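Local coordinates for signal recognition particle receptor subunit beta (Mus musculus, PDB 2FH5), which binds GTP and, as a subunit of the signal recognition particle receptor, works with that particle to target nascent secretory proteins to the endoplasmic reticulum membrane, at residues V25-G30 with L56-L61; A81-V86 with E207-K212; Q104-S109 with P116-A121. One frame throughout, in Å; residues are numbered along the deposited sequence.

Contact 1: residues V25-G30 with L56-L61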
loop_
_atom_site.group_PDB
_atom_site.type_symbol
_atom_site.label_atom_id
_atom_site.label_comp_id
_atom_site.label_asym_id
_atom_site.label_seq_id
_atom_site.Cartn_x
_atom_site.Cartn_y
_atom_site.Cartn_z
ATOM N N VAL B 25 -1.197 -7.607 3.531
ATOM C CA VAL B 25 -0.097 -8.457 3.990
ATOM C C VAL B 25 -0.493 -9.265 5.230
ATOM O O VAL B 25 -0.275 -10.467 5.304
ATOM C CB VAL B 25 1.166 -7.608 4.325
ATOM C CG1 VAL B 25 2.223 -8.476 5.001
ATOM C CG2 VAL B 25 1.728 -6.994 3.052
ATOM N N ARG B 26 -1.058 -8.583 6.206
ATOM C CA ARG B 26 -1.508 -9.204 7.437
ATOM C C ARG B 26 -2.507 -10.353 7.198
ATOM O O ARG B 26 -2.490 -11.348 7.923
ATOM C CB ARG B 26 -2.179 -8.156 8.310
ATOM C CG ARG B 26 -2.040 -8.428 9.752
ATOM C CD ARG B 26 -0.809 -7.732 10.216
ATOM N NE ARG B 26 -0.047 -8.524 11.170
ATOM C CZ ARG B 26 1.017 -8.064 11.814
ATOM N NH1 ARG B 26 1.419 -6.811 11.599
ATOM N NH2 ARG B 26 1.697 -8.863 12.632
ATOM N N LEU B 27 -3.376 -10.202 6.196
ATOM C CA LEU B 27 -4.379 -11.208 5.881
ATOM C C LEU B 27 -3.769 -12.420 5.217
ATOM O O LEU B 27 -4.224 -13.544 5.413
ATOM C CB LEU B 27 -5.464 -10.637 4.948
ATOM C CG LEU B 27 -6.524 -9.742 5.596
ATOM C CD1 LEU B 27 -7.338 -9.033 4.547
ATOM C CD2 LEU B 27 -7.424 -10.578 6.472
ATOM N N LEU B 28 -2.735 -12.181 4.428
ATOM C CA LEU B 28 -2.072 -13.236 3.687
ATOM C C LEU B 28 -0.925 -13.966 4.399
ATOM O O LEU B 28 -0.613 -15.095 4.044
ATOM C CB LEU B 28 -1.543 -12.648 2.372
ATOM C CG LEU B 28 -2.566 -12.152 1.354
ATOM C CD1 LEU B 28 -1.922 -11.277 0.266
ATOM C CD2 LEU B 28 -3.223 -13.371 0.754
ATOM N N THR B 29 -0.308 -13.335 5.396
ATOM C CA THR B 29 0.854 -13.929 6.062
ATOM C C THR B 29 0.795 -13.859 7.573
ATOM O O THR B 29 1.567 -14.540 8.256
ATOM C CB THR B 29 2.172 -13.193 5.686
ATOM O OG1 THR B 29 2.225 -11.955 6.408
ATOM C CG2 THR B 29 2.242 -12.901 4.202
ATOM N N GLY B 30 -0.069 -12.992 8.088
ATOM C CA GLY B 30 -0.186 -12.825 9.525
ATOM C C GLY B 30 0.962 -11.996 10.046
ATOM O O GLY B 30 1.069 -11.761 11.241
ATOM N N LEU B 56 -10.849 -16.442 -2.082
ATOM C CA LEU B 56 -11.173 -15.121 -2.619
ATOM C C LEU B 56 -9.875 -14.554 -3.233
ATOM O O LEU B 56 -8.779 -14.968 -2.867
ATOM C CB LEU B 56 -11.657 -14.201 -1.485
ATOM C CG LEU B 56 -12.990 -14.517 -0.787
ATOM C CD1 LEU B 56 -13.131 -13.707 0.498
ATOM C CD2 LEU B 56 -14.146 -14.197 -1.749
ATOM N N THR B 57 -9.985 -13.651 -4.191
ATOM C CA THR B 57 -8.785 -13.038 -4.743
ATOM C C THR B 57 -8.679 -11.615 -4.184
ATOM O O THR B 57 -9.408 -10.730 -4.609
ATOM C CB THR B 57 -8.822 -12.941 -6.272
ATOM O OG1 THR B 57 -8.685 -14.246 -6.826
ATOM C CG2 THR B 57 -7.675 -12.067 -6.784
ATOM N N LEU B 58 -7.806 -11.402 -3.207
ATOM C CA LEU B 58 -7.648 -10.060 -2.660
ATOM C C LEU B 58 -6.874 -9.238 -3.686
ATOM O O LEU B 58 -5.882 -9.720 -4.249
ATOM C CB LEU B 58 -6.872 -10.097 -1.343
ATOM C CG LEU B 58 -7.310 -11.104 -0.272
ATOM C CD1 LEU B 58 -6.548 -10.832 1.011
ATOM C CD2 LEU B 58 -8.805 -10.995 0.001
ATOM N N ILE B 59 -7.356 -8.024 -3.954
ATOM C CA ILE B 59 -6.713 -7.094 -4.880
ATOM C C ILE B 59 -6.527 -5.756 -4.159
ATOM O O ILE B 59 -7.502 -5.091 -3.791
ATOM C CB ILE B 59 -7.558 -6.849 -6.125
ATOM C CG1 ILE B 59 -7.735 -8.149 -6.907
ATOM C CG2 ILE B 59 -6.915 -5.794 -6.989
ATOM C CD1 ILE B 59 -8.566 -7.958 -8.186
ATOM N N ASP B 60 -5.268 -5.382 -3.942
ATOM C CA ASP B 60 -4.896 -4.148 -3.253
ATOM C C ASP B 60 -4.765 -3.046 -4.288
ATOM O O ASP B 60 -3.905 -3.134 -5.134
ATOM C CB ASP B 60 -3.560 -4.403 -2.520
ATOM C CG ASP B 60 -2.874 -3.118 -1.991
ATOM O OD1 ASP B 60 -3.566 -2.174 -1.558
ATOM O OD2 ASP B 60 -1.609 -3.069 -1.992
ATOM N N LEU B 61 -5.597 -2.010 -4.227
ATOM C CA LEU B 61 -5.523 -0.917 -5.225
ATOM C C LEU B 61 -4.865 0.362 -4.707
ATOM O O LEU B 61 -5.175 0.836 -3.633
ATOM C CB LEU B 61 -6.922 -0.575 -5.783
ATOM C CG LEU B 61 -7.721 -1.701 -6.483
ATOM C CD1 LEU B 61 -9.033 -1.172 -7.049
ATOM C CD2 LEU B 61 -6.890 -2.298 -7.613
#
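L58 of strand 55-60 reaches across to helix 20-29, and its CD1 methyl meets two neighbouring leucines there, L27 and L28. The L27 and L58 side chains cross at about a right angle, with L27 CD1 lying 4.0 Å from L58 CD1 and L27 CB almost as near. L28 approaches differently: it slides past L58 in the opposite direction, and its CD2 methyl comes to 4.2 Å from L58 CD1. One methyl is therefore shared by two neighbours in easy van der Waals contact. In L58 the CG sits beside the backbone N and anti to the carbonyl carbon (chi1 -49°), which carries the branch out from the strand toward the helix. No hydrogen bond joins the segments. L28 is partly exposed and also packs on an apolar side chain of the neighbouring protein chain, whereas L27 is buried, with F12 of strand 9-13 and L210 of helix 204-213 against it.

Within the helix, V25 O accepts from T29 N at 2.9 Å and from T29 OG1 at 3.1 Å, the hydroxyl standing above the carbonyl plane. G30 then leaves helical geometry with positive phi, which suits a glycine. Nearer the nucleotide, D60 OD2 is hydrogen-bonded to T21 OG1, and T21 is a ligand of the magnesium ion. A helix that follows the P-loop and packs on a sheet strand leading into the DxxG motif, here from D60 to G63, is characteristic of the P-loop GTPase fold.

Contact 2: residues A81-V86 with E207-K212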
loop_
_atom_site.group_PDB
_atom_site.type_symbol
_atom_site.label_atom_id
_atom_site.label_comp_id
_atom_site.label_asym_id
_atom_site.label_seq_id
_atom_site.Cartn_x
_atom_site.Cartn_y
_atom_site.Cartn_z
ATOM N N ALA B 81 -16.785 -8.091 -3.512
ATOM C CA ALA B 81 -16.825 -7.203 -2.361
ATOM C C ALA B 81 -15.760 -6.125 -2.442
ATOM O O ALA B 81 -14.735 -6.293 -3.096
ATOM C CB ALA B 81 -16.653 -7.998 -1.077
ATOM N N VAL B 82 -16.019 -5.018 -1.756
ATOM C CA VAL B 82 -15.119 -3.887 -1.724
ATOM C C VAL B 82 -14.908 -3.515 -0.275
ATOM O O VAL B 82 -15.882 -3.411 0.468
ATOM C CB VAL B 82 -15.725 -2.664 -2.439
ATOM C CG1 VAL B 82 -14.795 -1.434 -2.292
ATOM C CG2 VAL B 82 -15.947 -2.995 -3.891
ATOM N N VAL B 83 -13.644 -3.353 0.125
ATOM C CA VAL B 83 -13.293 -2.938 1.485
ATOM C C VAL B 83 -12.686 -1.572 1.322
ATOM O O VAL B 83 -11.637 -1.414 0.670
ATOM C CB VAL B 83 -12.236 -3.836 2.125
ATOM C CG1 VAL B 83 -11.901 -3.324 3.540
ATOM C CG2 VAL B 83 -12.746 -5.273 2.172
ATOM N N PHE B 84 -13.362 -0.575 1.866
ATOM C CA PHE B 84 -12.875 0.790 1.778
ATOM C C PHE B 84 -12.148 1.024 3.100
ATOM O O PHE B 84 -12.772 1.061 4.169
ATOM C CB PHE B 84 -14.060 1.762 1.593
ATOM C CG PHE B 84 -13.656 3.184 1.299
ATOM C CD1 PHE B 84 -13.196 4.027 2.321
ATOM C CD2 PHE B 84 -13.719 3.679 0.001
ATOM C CE1 PHE B 84 -12.802 5.352 2.045
ATOM C CE2 PHE B 84 -13.326 5.012 -0.298
ATOM C CZ PHE B 84 -12.869 5.846 0.723
ATOM N N VAL B 85 -10.824 1.161 3.027
ATOM C CA VAL B 85 -10.007 1.372 4.222
ATOM C C VAL B 85 -9.884 2.831 4.651
ATOM O O VAL B 85 -9.668 3.720 3.839
ATOM C CB VAL B 85 -8.620 0.799 4.002
ATOM C CG1 VAL B 85 -7.834 0.871 5.280
ATOM C CG2 VAL B 85 -8.739 -0.629 3.477
ATOM N N VAL B 86 -10.012 3.069 5.945
ATOM C CA VAL B 86 -9.944 4.417 6.504
ATOM C C VAL B 86 -8.922 4.540 7.644
ATOM O O VAL B 86 -8.914 3.727 8.567
ATOM C CB VAL B 86 -11.327 4.832 7.071
ATOM C CG1 VAL B 86 -11.278 6.253 7.661
ATOM C CG2 VAL B 86 -12.357 4.738 5.985
ATOM N N GLU B 207 -11.517 -10.643 9.057
ATOM C CA GLU B 207 -11.451 -12.010 8.536
ATOM C C GLU B 207 -12.828 -12.669 8.712
ATOM O O GLU B 207 -13.226 -13.505 7.906
ATOM C CB GLU B 207 -10.375 -12.828 9.258
ATOM C CG GLU B 207 -8.981 -12.222 9.170
ATOM C CD GLU B 207 -7.877 -13.161 9.646
ATOM O OE1 GLU B 207 -7.411 -13.997 8.838
ATOM O OE2 GLU B 207 -7.481 -13.061 10.830
ATOM N N LYS B 208 -13.558 -12.291 9.762
ATOM C CA LYS B 208 -14.895 -12.840 9.958
ATOM C C LYS B 208 -15.764 -12.387 8.786
ATOM O O LYS B 208 -16.373 -13.213 8.113
ATOM C CB LYS B 208 -15.504 -12.358 11.281
ATOM C CG LYS B 208 -15.818 -13.490 12.266
ATOM C CD LYS B 208 -16.551 -12.998 13.537
ATOM C CE LYS B 208 -16.756 -14.140 14.562
ATOM N NZ LYS B 208 -17.437 -13.736 15.840
ATOM N N TRP B 209 -15.800 -11.078 8.528
ATOM C CA TRP B 209 -16.593 -10.526 7.421
ATOM C C TRP B 209 -16.185 -11.119 6.079
ATOM O O TRP B 209 -17.037 -11.477 5.268
ATOM C CB TRP B 209 -16.442 -9.005 7.357
ATOM C CG TRP B 209 -17.239 -8.329 6.257
ATOM C CD1 TRP B 209 -18.528 -7.896 6.325
ATOM C CD2 TRP B 209 -16.765 -7.963 4.947
ATOM N NE1 TRP B 209 -18.888 -7.276 5.149
ATOM C CE2 TRP B 209 -17.825 -7.303 4.290
ATOM C CE3 TRP B 209 -15.544 -8.126 4.276
ATOM C CZ2 TRP B 209 -17.698 -6.798 2.984
ATOM C CZ3 TRP B 209 -15.420 -7.622 2.975
ATOM C CH2 TRP B 209 -16.492 -6.968 2.349
ATOM N N LEU B 210 -14.884 -11.204 5.828
ATOM C CA LEU B 210 -14.412 -11.775 4.573
ATOM C C LEU B 210 -14.927 -13.201 4.433
ATOM O O LEU B 210 -15.342 -13.621 3.355
ATOM C CB LEU B 210 -12.889 -11.752 4.524
ATOM C CG LEU B 210 -12.272 -10.420 4.082
ATOM C CD1 LEU B 210 -10.788 -10.433 4.380
ATOM C CD2 LEU B 210 -12.526 -10.210 2.589
ATOM N N ALA B 211 -14.900 -13.949 5.532
ATOM C CA ALA B 211 -15.406 -15.313 5.528
ATOM C C ALA B 211 -16.898 -15.290 5.146
ATOM O O ALA B 211 -17.342 -15.972 4.209
ATOM C CB ALA B 211 -15.224 -15.923 6.909
ATOM N N LYS B 212 -17.655 -14.480 5.882
ATOM C CA LYS B 212 -19.082 -14.313 5.678
ATOM C C LYS B 212 -19.503 -13.954 4.250
ATOM O O LYS B 212 -20.578 -14.344 3.809
ATOM C CB LYS B 212 -19.591 -13.268 6.672
ATOM C CG LYS B 212 -20.920 -12.633 6.342
ATOM C CD LYS B 212 -21.207 -11.510 7.333
ATOM C CE LYS B 212 -22.350 -10.621 6.876
ATOM N NZ LYS B 212 -22.718 -9.650 7.950
#
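Segments 81-86 and 207-212 run nearly antiparallel, their N-to-C directions 162° apart and their axes 10.8 Å apart at closest approach. This is the packing of the C-terminal helix over a central strand of the P-loop GTPase sheet, and W209 spans the gap. Its CG is anti to the backbone N (chi1 -179°), which sends the indole from the helix to the strand, where the far end of the six-membered ring lands. A81 aims its CB at the helix and meets W209 CH2 at 3.6 Å. V83 slides past the tryptophan in the opposite direction, its CG2 lying 3.6 Å from W209 CZ3. Both methyls approach the ring obliquely. The contact is buried and largely apolar, and no hydrogen bond crosses it.

Strand 79-87 is hydrogen-bonded to strands 9-13 and 117-123, and the indole also rests on S117 and L119 of the latter. At the ring's polar end, W209 NE1 makes a weak hydrogen bond to E185 OE2, the same oxygen that K212 NZ holds in a salt bridge. From the residue between A81 and V83 in sequence, V82 O lies 4.1 Å from W209 CH2, obliquely to the ring.

Contact 3: residues Q104-S109 with P116-A121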
loop_
_atom_site.group_PDB
_atom_site.type_symbol
_atom_site.label_atom_id
_atom_site.label_comp_id
_atom_site.label_asym_id
_atom_site.label_seq_id
_atom_site.Cartn_x
_atom_site.Cartn_y
_atom_site.Cartn_z
ATOM N N GLN B 104 -17.733 8.382 -4.865
ATOM C CA GLN B 104 -17.518 7.741 -6.159
ATOM C C GLN B 104 -17.556 6.218 -6.040
ATOM O O GLN B 104 -17.979 5.534 -6.971
ATOM C CB GLN B 104 -16.177 8.154 -6.762
ATOM C CG GLN B 104 -16.295 9.153 -7.902
ATOM C CD GLN B 104 -15.460 10.417 -7.658
ATOM O OE1 GLN B 104 -15.205 11.205 -8.582
ATOM N NE2 GLN B 104 -15.037 10.617 -6.405
ATOM N N VAL B 105 -17.111 5.678 -4.904
ATOM C CA VAL B 105 -17.121 4.230 -4.737
ATOM C C VAL B 105 -18.564 3.725 -4.586
ATOM O O VAL B 105 -18.910 2.652 -5.090
ATOM C CB VAL B 105 -16.261 3.788 -3.521
ATOM C CG1 VAL B 105 -16.515 2.318 -3.196
ATOM C CG2 VAL B 105 -14.768 3.986 -3.843
ATOM N N LEU B 106 -19.398 4.506 -3.899
ATOM C CA LEU B 106 -20.798 4.145 -3.691
ATOM C C LEU B 106 -21.525 4.192 -5.021
ATOM O O LEU B 106 -22.266 3.276 -5.382
ATOM C CB LEU B 106 -21.454 5.118 -2.725
ATOM C CG LEU B 106 -20.989 4.898 -1.305
ATOM C CD1 LEU B 106 -21.531 6.000 -0.429
ATOM C CD2 LEU B 106 -21.450 3.541 -0.828
ATOM N N ILE B 107 -21.307 5.266 -5.759
ATOM C CA ILE B 107 -21.933 5.380 -7.053
ATOM C C ILE B 107 -21.505 4.229 -7.958
ATOM O O ILE B 107 -22.357 3.493 -8.454
ATOM C CB ILE B 107 -21.615 6.739 -7.677
ATOM C CG1 ILE B 107 -22.570 7.779 -7.085
ATOM C CG2 ILE B 107 -21.711 6.670 -9.176
ATOM C CD1 ILE B 107 -22.335 9.173 -7.601
ATOM N N ASP B 108 -20.199 4.051 -8.155
ATOM C CA ASP B 108 -19.697 2.965 -8.999
ATOM C C ASP B 108 -20.298 1.623 -8.635
ATOM O O ASP B 108 -20.681 0.850 -9.510
ATOM C CB ASP B 108 -18.185 2.839 -8.882
ATOM C CG ASP B 108 -17.454 3.947 -9.586
ATOM O OD1 ASP B 108 -18.104 4.921 -10.013
ATOM O OD2 ASP B 108 -16.220 3.851 -9.704
ATOM N N SER B 109 -20.375 1.347 -7.337
ATOM C CA SER B 109 -20.900 0.079 -6.854
ATOM C C SER B 109 -22.368 -0.166 -7.190
ATOM O O SER B 109 -22.752 -1.288 -7.559
ATOM C CB SER B 109 -20.696 -0.027 -5.345
ATOM O OG SER B 109 -19.320 0.048 -5.019
ATOM N N PRO B 116 -21.547 -5.201 -5.502
ATOM C CA PRO B 116 -20.687 -5.905 -4.563
ATOM C C PRO B 116 -21.050 -5.501 -3.147
ATOM O O PRO B 116 -21.583 -4.421 -2.926
ATOM C CB PRO B 116 -19.298 -5.423 -4.955
ATOM C CG PRO B 116 -19.555 -4.028 -5.350
ATOM C CD PRO B 116 -20.779 -4.176 -6.227
ATOM N N SER B 117 -20.783 -6.387 -2.201
ATOM C CA SER B 117 -21.017 -6.110 -0.810
ATOM C C SER B 117 -19.903 -5.081 -0.448
ATOM O O SER B 117 -18.791 -5.159 -0.975
ATOM C CB SER B 117 -20.866 -7.429 -0.040
ATOM O OG SER B 117 -21.005 -7.251 1.353
ATOM N N LEU B 118 -20.190 -4.129 0.439
ATOM C CA LEU B 118 -19.210 -3.101 0.788
ATOM C C LEU B 118 -18.884 -2.936 2.273
ATOM O O LEU B 118 -19.768 -2.811 3.100
ATOM C CB LEU B 118 -19.686 -1.764 0.218
ATOM C CG LEU B 118 -19.092 -0.458 0.758
ATOM C CD1 LEU B 118 -17.604 -0.337 0.445
ATOM C CD2 LEU B 118 -19.840 0.693 0.123
ATOM N N LEU B 119 -17.602 -2.926 2.623
ATOM C CA LEU B 119 -17.224 -2.748 4.023
ATOM C C LEU B 119 -16.391 -1.492 4.196
ATOM O O LEU B 119 -15.584 -1.136 3.337
ATOM C CB LEU B 119 -16.420 -3.950 4.538
ATOM C CG LEU B 119 -15.868 -3.852 5.971
ATOM C CD1 LEU B 119 -16.987 -4.034 6.986
ATOM C CD2 LEU B 119 -14.800 -4.918 6.183
ATOM N N ILE B 120 -16.600 -0.813 5.311
ATOM C CA ILE B 120 -15.834 0.372 5.620
ATOM C C ILE B 120 -14.983 -0.074 6.809
ATOM O O ILE B 120 -15.494 -0.176 7.924
ATOM C CB ILE B 120 -16.726 1.555 6.073
ATOM C CG1 ILE B 120 -17.866 1.781 5.067
ATOM C CG2 ILE B 120 -15.845 2.809 6.269
ATOM C CD1 ILE B 120 -17.391 2.237 3.733
ATOM N N ALA B 121 -13.701 -0.357 6.566
ATOM C CA ALA B 121 -12.799 -0.806 7.617
ATOM C C ALA B 121 -12.066 0.365 8.229
ATOM O O ALA B 121 -11.174 0.952 7.610
ATOM C CB ALA B 121 -11.810 -1.796 7.075
#
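L106 and L118 make the tight part of this contact: their CD2 methyls meet at 3.4 Å, close for two carbons, and the side chains cross at about a right angle. In L118, chi1 of 162° sets CG anti to the backbone N, and chi2 near 65° then turns CD2 to L106. L106 is packed further by F177, L180 and L182.

The other end is slacker. S109 faces the ring of P116, with S109 OG 4.1 Å from P116 CG, while S109 O approaches P116 CD at 3.7 Å. I107 and D108 make no contact with the strand segment and are partly exposed, D108 lying against L72 and D73 of helix 65-75.

The S109 hydroxyl bonds back into its own helix. S109 OG donates to V105 O over 2.6 Å, tilted 27° from the carbonyl plane, and S109 N reaches the same oxygen from the opposite face. With an alanine here, V105 O would probably be left with the amide alone and a small gap would be likely to open beside P116.

Helix 91-110 and strand 117-123 belong to a beta-alpha-beta crossover that starts from strand 79-87. S109 O is itself hydrogen-bonded to S115 OG in the connecting loop. No hydrogen bond crosses between helix and strand; the contact rests mainly on hydrocarbon, and the buried S109 hydroxyl is satisfied within its own helix.

Overall arrangement
Following the chain from the N terminus, contact 1 closes first, bringing strand 55-60 back against the helix that follows the P-loop. Contact 2 then opens at strand 79-87 and closes only at the C-terminal helix, spanning most of the remaining chain. Contact 3 opens and closes within that span, so it nests in contact 2, and none of the three cross. All rest on one sheet. Contacts 1 and 2 touch, L27 and L56 packing against E207 and L210. Contacts 2 and 3 meet along neighbouring strands, where probable backbone hydrogen bonds link V82 and F84 with L119. Contacts 1 and 3 do not touch.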